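PDB 5HX0: uncharacterized protein Dfer_1899 from Dyadobacter fermentans, which is of unknown function but belongs to the sialidase-like beta-propeller proteins, and so possibly acts on or binds a carbohydrate. Local coordinates for residues 115-120 against 183-188; 122-127 against 169-174; 130-135 against 243-248; 195-198 against 202-205. All coordinates share one frame; numbering follows the deposited sequence. Where two conformers were deposited one is given.

Contact 1: 115-120 against 183-188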
loop_
_atom_site.group_PDB
_atom_site.type_symbol
_atom_site.label_atom_id
_atom_site.label_comp_id
_atom_site.label_asym_id
_atom_site.label_seq_id
_atom_site.Cartn_x
_atom_site.Cartn_y
_atom_site.Cartn_z
ATOM N N LEU A 115 -5.340 -5.968 4.159
ATOM C CA LEU A 115 -4.009 -5.383 4.203
ATOM C C LEU A 115 -3.485 -5.362 5.633
ATOM O O LEU A 115 -4.157 -4.874 6.546
ATOM C CB LEU A 115 -4.025 -3.965 3.637
ATOM C CG LEU A 115 -2.623 -3.351 3.615
ATOM C CD1 LEU A 115 -1.816 -3.867 2.464
ATOM C CD2 LEU A 115 -2.717 -1.874 3.532
ATOM N N ILE A 116 -2.302 -5.931 5.827
ATOM C CA ILE A 116 -1.551 -5.720 7.060
ATOM C C ILE A 116 -0.685 -4.473 6.951
ATOM O O ILE A 116 -0.688 -3.618 7.838
ATOM C CB ILE A 116 -0.689 -6.957 7.405
ATOM C CG1 ILE A 116 -1.568 -8.157 7.766
ATOM C CG2 ILE A 116 0.266 -6.621 8.576
ATOM C CD1 ILE A 116 -0.766 -9.497 7.880
ATOM N N TYR A 117 0.045 -4.327 5.849
ATOM C CA TYR A 117 0.969 -3.205 5.760
ATOM C C TYR A 117 1.413 -2.936 4.333
ATOM O O TYR A 117 1.764 -3.866 3.598
ATOM C CB TYR A 117 2.197 -3.475 6.614
ATOM C CG TYR A 117 3.150 -2.297 6.704
ATOM C CD1 TYR A 117 2.773 -1.116 7.338
ATOM C CD2 TYR A 117 4.442 -2.393 6.195
ATOM C CE1 TYR A 117 3.659 -0.041 7.434
ATOM C CE2 TYR A 117 5.339 -1.333 6.289
ATOM C CZ TYR A 117 4.934 -0.159 6.909
ATOM O OH TYR A 117 5.821 0.888 6.995
ATOM N N SER A 118 1.413 -1.658 3.961
ATOM C CA SER A 118 2.066 -1.175 2.749
ATOM C C SER A 118 3.096 -0.132 3.156
ATOM O O SER A 118 2.745 0.903 3.739
ATOM C CB SER A 118 1.056 -0.583 1.767
ATOM O OG SER A 118 0.137 0.267 2.432
ATOM N N HIS A 119 4.347 -0.402 2.868
ATOM C CA HIS A 119 5.420 0.484 3.328
ATOM C C HIS A 119 5.407 1.774 2.502
ATOM O O HIS A 119 5.299 1.717 1.277
ATOM C CB HIS A 119 6.756 -0.246 3.189
ATOM C CG HIS A 119 7.886 0.347 3.976
ATOM N ND1 HIS A 119 7.750 0.800 5.276
ATOM C CD2 HIS A 119 9.188 0.522 3.649
ATOM C CE1 HIS A 119 8.926 1.219 5.711
ATOM N NE2 HIS A 119 9.814 1.059 4.742
ATOM N N PRO A 120 5.487 2.948 3.127
ATOM C CA PRO A 120 5.487 4.195 2.333
ATOM C C PRO A 120 6.676 4.324 1.396
ATOM O O PRO A 120 6.605 5.090 0.424
ATOM C CB PRO A 120 5.497 5.292 3.415
ATOM C CG PRO A 120 4.794 4.631 4.597
ATOM C CD PRO A 120 5.381 3.214 4.570
ATOM N N GLN A 183 0.520 -1.290 14.713
ATOM C CA GLN A 183 1.285 -0.108 15.047
ATOM C C GLN A 183 2.728 -0.315 14.608
ATOM O O GLN A 183 3.191 -1.446 14.439
ATOM C CB GLN A 183 1.194 0.186 16.546
ATOM C CG GLN A 183 -0.184 0.767 16.939
ATOM C CD GLN A 183 -1.302 -0.269 16.876
ATOM O OE1 GLN A 183 -1.185 -1.333 17.464
ATOM N NE2 GLN A 183 -2.393 0.045 16.158
ATOM N N GLY A 184 3.428 0.783 14.398
ATOM C CA GLY A 184 4.770 0.700 13.861
ATOM C C GLY A 184 4.801 1.354 12.497
ATOM O O GLY A 184 3.894 2.109 12.176
ATOM N N PRO A 185 5.844 1.088 11.690
ATOM C CA PRO A 185 6.885 0.087 11.947
ATOM C C PRO A 185 7.854 0.464 13.047
ATOM O O PRO A 185 8.143 1.657 13.255
ATOM C CB PRO A 185 7.631 0.008 10.615
ATOM C CG PRO A 185 7.501 1.406 10.042
ATOM C CD PRO A 185 6.129 1.892 10.480
ATOM N N LEU A 186 8.316 -0.565 13.752
ATOM C CA LEU A 186 9.471 -0.493 14.630
ATOM C C LEU A 186 10.662 -1.020 13.857
ATOM O O LEU A 186 10.561 -2.069 13.214
ATOM C CB LEU A 186 9.245 -1.345 15.878
ATOM C CG LEU A 186 8.018 -0.966 16.694
ATOM C CD1 LEU A 186 7.853 -1.886 17.887
ATOM C CD2 LEU A 186 8.161 0.489 17.124
ATOM N N TYR A 187 11.791 -0.314 13.927
ATOM C CA TYR A 187 12.963 -0.750 13.184
ATOM C C TYR A 187 13.900 -1.545 14.081
ATOM O O TYR A 187 14.288 -1.051 15.152
ATOM C CB TYR A 187 13.678 0.450 12.578
ATOM C CG TYR A 187 12.804 1.093 11.532
ATOM C CD1 TYR A 187 12.761 0.588 10.234
ATOM C CD2 TYR A 187 11.983 2.166 11.843
ATOM C CE1 TYR A 187 11.948 1.143 9.286
ATOM C CE2 TYR A 187 11.173 2.739 10.887
ATOM C CZ TYR A 187 11.160 2.219 9.608
ATOM O OH TYR A 187 10.352 2.766 8.640
ATOM N N PRO A 188 14.254 -2.776 13.716
ATOM C CA PRO A 188 15.244 -3.515 14.493
ATOM C C PRO A 188 16.557 -2.756 14.529
ATOM O O PRO A 188 16.813 -1.903 13.662
ATOM C CB PRO A 188 15.386 -4.837 13.728
ATOM C CG PRO A 188 14.056 -5.019 13.055
ATOM C CD PRO A 188 13.640 -3.611 12.660
#
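The peptide bond between G184 and P185 is cis, and the proline ring beyond it meets the phenol end of Y117 at the seam between two blades of a six-bladed beta-propeller. Y117 lies on the outermost strand of one blade, in a classic beta bulge where I116 and Y117 both face L98; P185 lies on the outermost strand of the next. P185 CG comes within 3.5 Å of Y117 OH, and the two side chains cross at about a right angle. The compact, apolar proline ring offers CG and CD to the phenol oxygen and has no polar group to compete for it. G184 before it adopts backbone angles at which a CB would collide with the carbonyl oxygen of Q183, so glycine fits here.

The hydroxyl itself is engaged within its own segment: Y117 OH and H119 ND1 are hydrogen-bonded at 2.6 Å. Both side chains leave the backbone with CG opposite N (chi1 -174° for Y117, -163° for H119), which brings phenol and imidazole together across the intervening S118. The backbone N of H119 also sits over one face of the Y117 ring, toward its rim. Y171 of the second blade stacks on the imidazole, whereas the H119 carbonyl oxygen bonds to Y97 of the second subunit, so the histidine joins a blade interface to the dimer interface. Y187 comes from the opposite direction to H119 and places its OH at the imidazole edge, near the ring plane, 3.6 Å from H119 CE1.

Contact 2: 122-127 against 169-174; sequences GGSQDP and GGYVLR. With ACT (acetate ion), chain D.
Y171 reaches from its strand to S124, and its OH donates a hydrogen bond to S124 OG, the one firm bond between the segments, at 2.7 Å. The serine oxygen lies at the ring edge, near the ring plane, which suits a phenol O-H lying in the same plane. This is the tight part of the contact. S124 CB is 3.4 Å from Y171 OH, and serine suits the place, being short and carrying an acceptor oxygen. The first torsion of Y171 places its ring between the backbone N and the carbonyl carbon (chi1 35°), a crowded position; here it swings the ring off the strand toward residues 123-124. P185 and Y187 also pack against that ring.

Beyond S124 the segments part, and Q125 and D126 turn instead to an acetate ion, probably from the crystallisation liquor. The Q125 chain, bent at chi2 (-64°), brings its amide there, and Q125 NE2 donates to acetate O at 3.1 Å with an N-H...O angle of 154°. The other end of this amide, OE1, accepts a bond from R76 NE, so both ends of the group are held and its rotation is set. D126 OD1 lies 2.9 Å from acetate O, and D126 OD2 2.9 Å from acetate OXT.

The chemistry thus divides: a neutral hydroxyl pair locks two strands of one blade deep in the propeller, while two carboxylate groups meet oxygen to oxygen, a closeness that implies something eases their like charges. R209, which touches D126, may contribute; whether a natural ligand binds here is not known.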
loop_
_atom_site.group_PDB
_atom_site.type_symbol
_atom_site.label_atom_id
_atom_site.label_comp_id
_atom_site.label_asym_id
_atom_site.label_seq_id
_atom_site.Cartn_x
_atom_site.Cartn_y
_atom_site.Cartn_z
ATOM N N GLY A 122 8.518 1.677 -0.199
ATOM C CA GLY A 122 8.781 0.660 -1.205
ATOM C C GLY A 122 8.014 -0.628 -0.936
ATOM O O GLY A 122 6.994 -0.629 -0.241
ATOM N N GLY A 123 8.543 -1.726 -1.515
ATOM C CA GLY A 123 7.900 -3.033 -1.433
ATOM C C GLY A 123 8.334 -3.809 -0.200
ATOM O O GLY A 123 9.468 -3.676 0.278
ATOM N N SER A 124 7.405 -4.607 0.342
ATOM C CA SER A 124 7.630 -5.342 1.584
ATOM C C SER A 124 7.690 -6.847 1.336
ATOM O O SER A 124 7.049 -7.364 0.417
ATOM C CB SER A 124 6.531 -5.018 2.590
ATOM O OG SER A 124 6.547 -3.635 2.884
ATOM N N GLN A 125 8.438 -7.558 2.178
ATOM C CA GLN A 125 8.733 -8.973 1.940
ATOM C C GLN A 125 8.262 -9.863 3.087
ATOM O O GLN A 125 8.034 -9.398 4.205
ATOM C CB GLN A 125 10.238 -9.183 1.792
ATOM C CG GLN A 125 10.864 -8.312 0.704
ATOM C CD GLN A 125 10.327 -8.678 -0.651
ATOM O OE1 GLN A 125 9.591 -7.911 -1.265
ATOM N NE2 GLN A 125 10.675 -9.872 -1.126
ATOM N N ASP A 126 8.174 -11.163 2.791
ATOM C CA ASP A 126 8.165 -12.254 3.769
ATOM C C ASP A 126 7.625 -11.879 5.153
ATOM O O ASP A 126 8.398 -11.814 6.118
ATOM C CB ASP A 126 9.585 -12.798 3.958
ATOM C CG ASP A 126 10.243 -13.218 2.649
ATOM O OD1 ASP A 126 9.876 -12.688 1.584
ATOM O OD2 ASP A 126 11.149 -14.085 2.689
ATOM N N PRO A 127 6.329 -11.633 5.311
ATOM C CA PRO A 127 5.813 -11.330 6.657
ATOM C C PRO A 127 5.965 -12.543 7.558
ATOM O O PRO A 127 5.508 -13.637 7.226
ATOM C CB PRO A 127 4.334 -11.005 6.412
ATOM C CG PRO A 127 3.995 -11.860 5.141
ATOM C CD PRO A 127 5.260 -11.854 4.312
ATOM N N GLY A 169 16.333 -3.391 4.432
ATOM C CA GLY A 169 16.417 -4.061 5.713
ATOM C C GLY A 169 15.069 -4.117 6.418
ATOM O O GLY A 169 14.010 -3.883 5.830
ATOM N N GLY A 170 15.129 -4.409 7.720
ATOM C CA GLY A 170 13.963 -4.872 8.432
ATOM C C GLY A 170 13.051 -3.781 8.987
ATOM O O GLY A 170 13.431 -2.621 9.169
ATOM N N TYR A 171 11.809 -4.189 9.249
ATOM C CA TYR A 171 10.861 -3.410 10.035
ATOM C C TYR A 171 9.832 -4.389 10.581
ATOM O O TYR A 171 9.596 -5.441 9.989
ATOM C CB TYR A 171 10.183 -2.300 9.223
ATOM C CG TYR A 171 9.859 -2.559 7.750
ATOM C CD1 TYR A 171 8.670 -3.181 7.361
ATOM C CD2 TYR A 171 10.712 -2.104 6.762
ATOM C CE1 TYR A 171 8.359 -3.365 6.005
ATOM C CE2 TYR A 171 10.428 -2.283 5.421
ATOM C CZ TYR A 171 9.261 -2.907 5.046
ATOM O OH TYR A 171 9.011 -3.039 3.698
ATOM N N VAL A 172 9.263 -4.062 11.733
ATOM C CA VAL A 172 8.350 -4.953 12.446
ATOM C C VAL A 172 7.093 -4.172 12.793
ATOM O O VAL A 172 7.177 -3.056 13.321
ATOM C CB VAL A 172 8.997 -5.517 13.730
ATOM C CG1 VAL A 172 8.068 -6.508 14.417
ATOM C CG2 VAL A 172 10.330 -6.168 13.410
ATOM N N LEU A 173 5.936 -4.743 12.485
ATOM C CA LEU A 173 4.660 -4.215 12.943
ATOM C C LEU A 173 4.173 -5.023 14.139
ATOM O O LEU A 173 4.479 -6.207 14.288
ATOM C CB LEU A 173 3.624 -4.270 11.821
ATOM C CG LEU A 173 4.323 -3.664 10.613
ATOM C CD1 LEU A 173 3.863 -4.316 9.370
ATOM C CD2 LEU A 173 4.145 -2.170 10.578
ATOM N N ARG A 174 3.354 -4.383 14.958
ATOM C CA ARG A 174 2.901 -4.961 16.213
ATOM C C ARG A 174 1.408 -4.712 16.377
ATOM O O ARG A 174 0.923 -3.609 16.110
ATOM C CB ARG A 174 3.682 -4.312 17.358
ATOM C CG ARG A 174 3.934 -5.137 18.533
ATOM C CD ARG A 174 5.043 -4.494 19.388
ATOM N NE ARG A 174 5.129 -5.189 20.657
ATOM C CZ ARG A 174 4.378 -4.883 21.705
ATOM N NH1 ARG A 174 3.509 -3.874 21.625
ATOM N NH2 ARG A 174 4.499 -5.571 22.832
HETATM C C ACT D . 12.622 -13.440 -0.576
HETATM O O ACT D . 12.231 -12.320 -0.149
HETATM O OXT ACT D . 12.333 -14.462 0.120
HETATM C CH3 ACT D . 13.407 -13.539 -1.852
#

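Contact 3: 130-135 against 243-248; sequences LQLKDG and DDKGLT
K245 and D134 form the salt bridge of this contact, NZ to OD2 at 3.1 Å. It lies at the surface, with D134 exposed, and joins two blades: strand 123-131 of one and the loop between strands 234-242 and 250-256 of the next. The ammonium meets OD2 from above the carboxylate plane, 53° out of it, and a bend at the end of the lysine chain (chi4 -69°) turns NZ to the acid. D134 OD1 is taken by T136 OG1, so both carboxylate oxygens have a partner.

D244 grips its own loop twice on the syn sides of its carboxylate: T248 N donates to D244 OD1 at 2.9 Å, and T248 OG1 to D244 OD2 at 2.7 Å.

Apolar packing continues along the lysine chain. L132 CD1 rests 3.7 Å from K245 CG, so the long lysine serves the leucine with methylenes and the acid with its charge. A type I turn from L132 to G135 holds leucine and aspartate on the same partner.

The run from S242 to T248, with its serine, aspartate, glycine and threonine, is the Asp box of BNR repeats, the hairpin turn between the third and fourth strands of a sialidase-type propeller blade.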
loop_
_atom_site.group_PDB
_atom_site.type_symbol
_atom_site.label_atom_id
_atom_site.label_comp_id
_atom_site.label_asym_id
_atom_site.label_seq_id
_atom_site.Cartn_x
_atom_site.Cartn_y
_atom_site.Cartn_z
ATOM N N LEU A 130 4.582 -13.700 14.750
ATOM C CA LEU A 130 4.756 -14.366 16.046
ATOM C C LEU A 130 3.582 -13.975 16.933
ATOM O O LEU A 130 3.324 -12.783 17.117
ATOM C CB LEU A 130 6.058 -13.962 16.744
ATOM C CG LEU A 130 6.225 -14.586 18.154
ATOM C CD1 LEU A 130 6.402 -16.124 18.072
ATOM C CD2 LEU A 130 7.398 -13.960 18.903
ATOM N N GLN A 131 2.871 -14.955 17.481
ATOM C CA GLN A 131 1.820 -14.671 18.452
ATOM C C GLN A 131 2.330 -15.017 19.848
ATOM O O GLN A 131 2.682 -16.170 20.100
ATOM C CB GLN A 131 0.544 -15.451 18.157
ATOM C CG GLN A 131 -0.558 -15.175 19.185
ATOM C CD GLN A 131 -1.849 -15.865 18.835
ATOM O OE1 GLN A 131 -2.864 -15.211 18.617
ATOM N NE2 GLN A 131 -1.808 -17.191 18.738
ATOM N N LEU A 132 2.371 -14.021 20.743
ATOM C CA LEU A 132 2.759 -14.259 22.129
ATOM C C LEU A 132 1.625 -14.924 22.906
ATOM O O LEU A 132 0.453 -14.837 22.537
ATOM C CB LEU A 132 3.139 -12.946 22.829
ATOM C CG LEU A 132 4.222 -12.121 22.118
ATOM C CD1 LEU A 132 4.732 -10.992 23.023
ATOM C CD2 LEU A 132 5.376 -13.018 21.680
ATOM N N LYS A 133 1.988 -15.576 24.018
ATOM C CA LYS A 133 0.968 -16.193 24.867
ATOM C C LYS A 133 -0.081 -15.183 25.314
ATOM O O LYS A 133 -1.250 -15.546 25.501
ATOM C CB LYS A 133 1.614 -16.835 26.096
ATOM C CG LYS A 133 2.707 -17.825 25.776
ATOM C CD LYS A 133 2.151 -19.092 25.274
ATOM C CE LYS A 133 3.210 -20.183 25.375
ATOM N NZ LYS A 133 2.748 -21.402 24.667
ATOM N N ASP A 134 0.300 -13.916 25.461
ATOM C CA ASP A 134 -0.666 -12.916 25.901
ATOM C C ASP A 134 -1.483 -12.357 24.745
ATOM O O ASP A 134 -2.287 -11.448 24.949
ATOM C CB ASP A 134 0.034 -11.780 26.673
ATOM C CG ASP A 134 0.905 -10.887 25.794
ATOM O OD1 ASP A 134 0.793 -10.931 24.553
ATOM O OD2 ASP A 134 1.701 -10.109 26.363
ATOM N N GLY A 135 -1.296 -12.871 23.541
ATOM C CA GLY A 135 -2.111 -12.489 22.411
ATOM C C GLY A 135 -1.519 -11.415 21.530
ATOM O O GLY A 135 -2.029 -11.204 20.421
ATOM N N ASP A 243 13.385 -8.289 25.566
ATOM C CA ASP A 243 12.781 -8.431 26.884
ATOM C C ASP A 243 11.570 -7.532 27.074
ATOM O O ASP A 243 11.083 -7.401 28.202
ATOM C CB ASP A 243 13.806 -8.140 27.985
ATOM C CG ASP A 243 14.862 -9.217 28.086
ATOM O OD1 ASP A 243 14.497 -10.386 28.350
ATOM O OD2 ASP A 243 16.051 -8.895 27.890
ATOM N N ASP A 244 11.079 -6.902 26.014
ATOM C CA ASP A 244 9.906 -6.045 26.152
ATOM C C ASP A 244 8.863 -6.377 25.101
ATOM O O ASP A 244 8.161 -5.492 24.596
ATOM C CB ASP A 244 10.283 -4.561 26.099
ATOM C CG ASP A 244 11.165 -4.219 24.926
ATOM O OD1 ASP A 244 11.209 -5.006 23.951
ATOM O OD2 ASP A 244 11.821 -3.149 24.978
ATOM N N LYS A 245 8.736 -7.666 24.772
ATOM C CA LYS A 245 7.690 -8.162 23.871
ATOM C C LYS A 245 7.790 -7.533 22.479
ATOM O O LYS A 245 6.784 -7.223 21.830
ATOM C CB LYS A 245 6.301 -7.961 24.483
ATOM C CG LYS A 245 6.077 -8.850 25.720
ATOM C CD LYS A 245 4.733 -8.578 26.373
ATOM C CE LYS A 245 4.580 -9.368 27.679
ATOM N NZ LYS A 245 4.451 -10.844 27.463
ATOM N N GLY A 246 9.016 -7.358 22.004
ATOM C CA GLY A 246 9.239 -6.913 20.645
ATOM C C GLY A 246 9.340 -5.418 20.428
ATOM O O GLY A 246 9.404 -4.993 19.271
ATOM N N LEU A 247 9.349 -4.600 21.487
ATOM C CA LEU A 247 9.549 -3.168 21.275
ATOM C C LEU A 247 10.999 -2.864 20.915
ATOM O O LEU A 247 11.266 -2.039 20.030
ATOM C CB LEU A 247 9.122 -2.373 22.514
ATOM C CG LEU A 247 7.622 -2.456 22.851
ATOM C CD1 LEU A 247 7.321 -1.658 24.133
ATOM C CD2 LEU A 247 6.718 -1.983 21.694
ATOM N N THR A 248 11.946 -3.545 21.549
ATOM C CA THR A 248 13.362 -3.335 21.267
ATOM C C THR A 248 14.086 -4.671 21.316
ATOM O O THR A 248 13.611 -5.632 21.919
ATOM C CB THR A 248 14.034 -2.370 22.264
ATOM O OG1 THR A 248 14.114 -3.000 23.550
ATOM C CG2 THR A 248 13.259 -1.029 22.379
#

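Contact 4: 195-198 against 202-205; sequences INYT and EKLP
Y197 and K203 lie side by side and point the same way, with Y197 CE1 3.7 Å from K203 CG; the first bonds of both side chains point away from the opposing segment, though Y197 CB still touches it. They form a non-hydrogen-bonded antiparallel pair, a single beta bridge, so the bonds fall on either side of them: L204 N donates to N196 O at 3.2 Å, and T198 N to E202 O at 2.7 Å, the latter quite straight (162°). K203 CG lies obliquely to the phenol ring, while K156 makes a cation-pi contact with it.

T198 turns two different branches to the other segment. Its OG1 accepts from E202 N at 3.2 Å and also bonds to M200 N, as in an ST turn, which ties down the tight reversal between the segments. Its methyl CG2, opposite the carbonyl carbon, meets P205 CD at 3.5 Å, the two side chains crossing at about a right angle. L204 adds an apolar cover, its CD1 4.0 Å from T198 CG2. Threonine suits this place because it has both a hydroxyl for the turn and a methyl for the proline and leucine.

The pair belongs to the long loop between strands 183-186 and 213-214, which joins two blades. P205 is backbone-bonded to G170 on strand 165-175, and I195 to T227 on strand 220-229, so the loop is tied by backbone bonds to strands of two neighbouring blades.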
loop_
_atom_site.group_PDB
_atom_site.type_symbol
_atom_site.label_atom_id
_atom_site.label_comp_id
_atom_site.label_asym_id
_atom_site.label_seq_id
_atom_site.Cartn_x
_atom_site.Cartn_y
_atom_site.Cartn_z
ATOM N N ILE A 195 27.177 -4.906 7.096
ATOM C CA ILE A 195 27.941 -3.835 6.468
ATOM C C ILE A 195 27.111 -2.820 5.696
ATOM O O ILE A 195 27.622 -1.733 5.404
ATOM C CB ILE A 195 28.995 -4.380 5.486
ATOM C CG1 ILE A 195 28.292 -4.982 4.261
ATOM C CG2 ILE A 195 29.961 -5.355 6.209
ATOM C CD1 ILE A 195 29.226 -5.542 3.217
ATOM N N ASN A 196 25.870 -3.142 5.336
ATOM C CA ASN A 196 25.130 -2.311 4.389
ATOM C C ASN A 196 24.493 -1.089 5.050
ATOM O O ASN A 196 24.227 -1.061 6.258
ATOM C CB ASN A 196 24.030 -3.118 3.703
ATOM C CG ASN A 196 24.576 -4.117 2.736
ATOM O OD1 ASN A 196 24.347 -5.318 2.871
ATOM N ND2 ASN A 196 25.321 -3.636 1.758
ATOM N N TYR A 197 24.259 -0.068 4.219
ATOM C CA TYR A 197 23.340 1.028 4.493
ATOM C C TYR A 197 22.054 0.820 3.700
ATOM O O TYR A 197 22.069 0.225 2.619
ATOM C CB TYR A 197 23.965 2.383 4.115
ATOM C CG TYR A 197 25.154 2.730 4.989
ATOM C CD1 TYR A 197 24.972 3.377 6.206
ATOM C CD2 TYR A 197 26.442 2.382 4.614
ATOM C CE1 TYR A 197 26.041 3.679 7.035
ATOM C CE2 TYR A 197 27.532 2.683 5.438
ATOM C CZ TYR A 197 27.318 3.333 6.645
ATOM O OH TYR A 197 28.373 3.645 7.476
ATOM N N THR A 198 20.939 1.324 4.239
ATOM C CA THR A 198 19.670 1.274 3.517
ATOM C C THR A 198 19.673 2.235 2.326
ATOM O O THR A 198 20.540 3.093 2.185
ATOM C CB THR A 198 18.492 1.663 4.410
ATOM O OG1 THR A 198 18.507 3.084 4.620
ATOM C CG2 THR A 198 18.534 0.940 5.757
ATOM N N GLU A 202 20.574 5.015 6.088
ATOM C CA GLU A 202 20.672 4.588 7.476
ATOM C C GLU A 202 21.480 3.299 7.552
ATOM O O GLU A 202 21.552 2.537 6.585
ATOM C CB GLU A 202 19.280 4.362 8.069
ATOM C CG GLU A 202 18.296 5.500 7.824
ATOM C CD GLU A 202 18.346 6.558 8.915
ATOM O OE1 GLU A 202 18.464 6.182 10.103
ATOM O OE2 GLU A 202 18.272 7.766 8.584
ATOM N N LYS A 203 22.080 3.045 8.714
ATOM C CA LYS A 203 22.666 1.726 8.924
ATOM C C LYS A 203 21.553 0.685 8.890
ATOM O O LYS A 203 20.482 0.881 9.470
ATOM C CB LYS A 203 23.426 1.668 10.246
ATOM C CG LYS A 203 24.713 2.529 10.236
ATOM C CD LYS A 203 25.689 2.107 11.331
ATOM C CE LYS A 203 25.115 2.353 12.718
ATOM N NZ LYS A 203 25.059 3.803 13.058
ATOM N N LEU A 204 21.801 -0.418 8.195
ATOM C CA LEU A 204 20.701 -1.327 7.830
ATOM C C LEU A 204 20.109 -2.031 9.049
ATOM O O LEU A 204 20.820 -2.785 9.726
ATOM C CB LEU A 204 21.184 -2.361 6.817
ATOM C CG LEU A 204 20.063 -3.162 6.138
ATOM C CD1 LEU A 204 19.861 -2.685 4.719
ATOM C CD2 LEU A 204 20.348 -4.674 6.179
ATOM N N PRO A 205 18.816 -1.857 9.338
ATOM C CA PRO A 205 18.179 -2.643 10.408
ATOM C C PRO A 205 18.207 -4.137 10.102
ATOM O O PRO A 205 17.991 -4.558 8.964
ATOM C CB PRO A 205 16.738 -2.115 10.419
ATOM C CG PRO A 205 16.795 -0.767 9.701
ATOM C CD PRO A 205 17.860 -0.962 8.662
#

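In the fold
Contacts 1 and 2, about 6 Å apart centre to centre, share a seam: strands 165-175 and 183-186 are neighbours in one sheet, and Y117 CB packs on L173 CD1 at 3.3 Å. Contact 3, its centre about 17 Å from that of contact 2, is tied to it by R174 NE bonding to K245 O at 2.9 Å, so one strand links the blade interior to the Asp-box loop of the next blade. Contact 4, about 15 Å from contact 2 centre to centre, is joined to it through G170 N and P205 O at 3.1 Å. An acetate lies beside Q125 and D126 in contact 2, and a glycerol about 6 Å from the side chain of N196 in contact 4; both are probably from the crystallisation liquor.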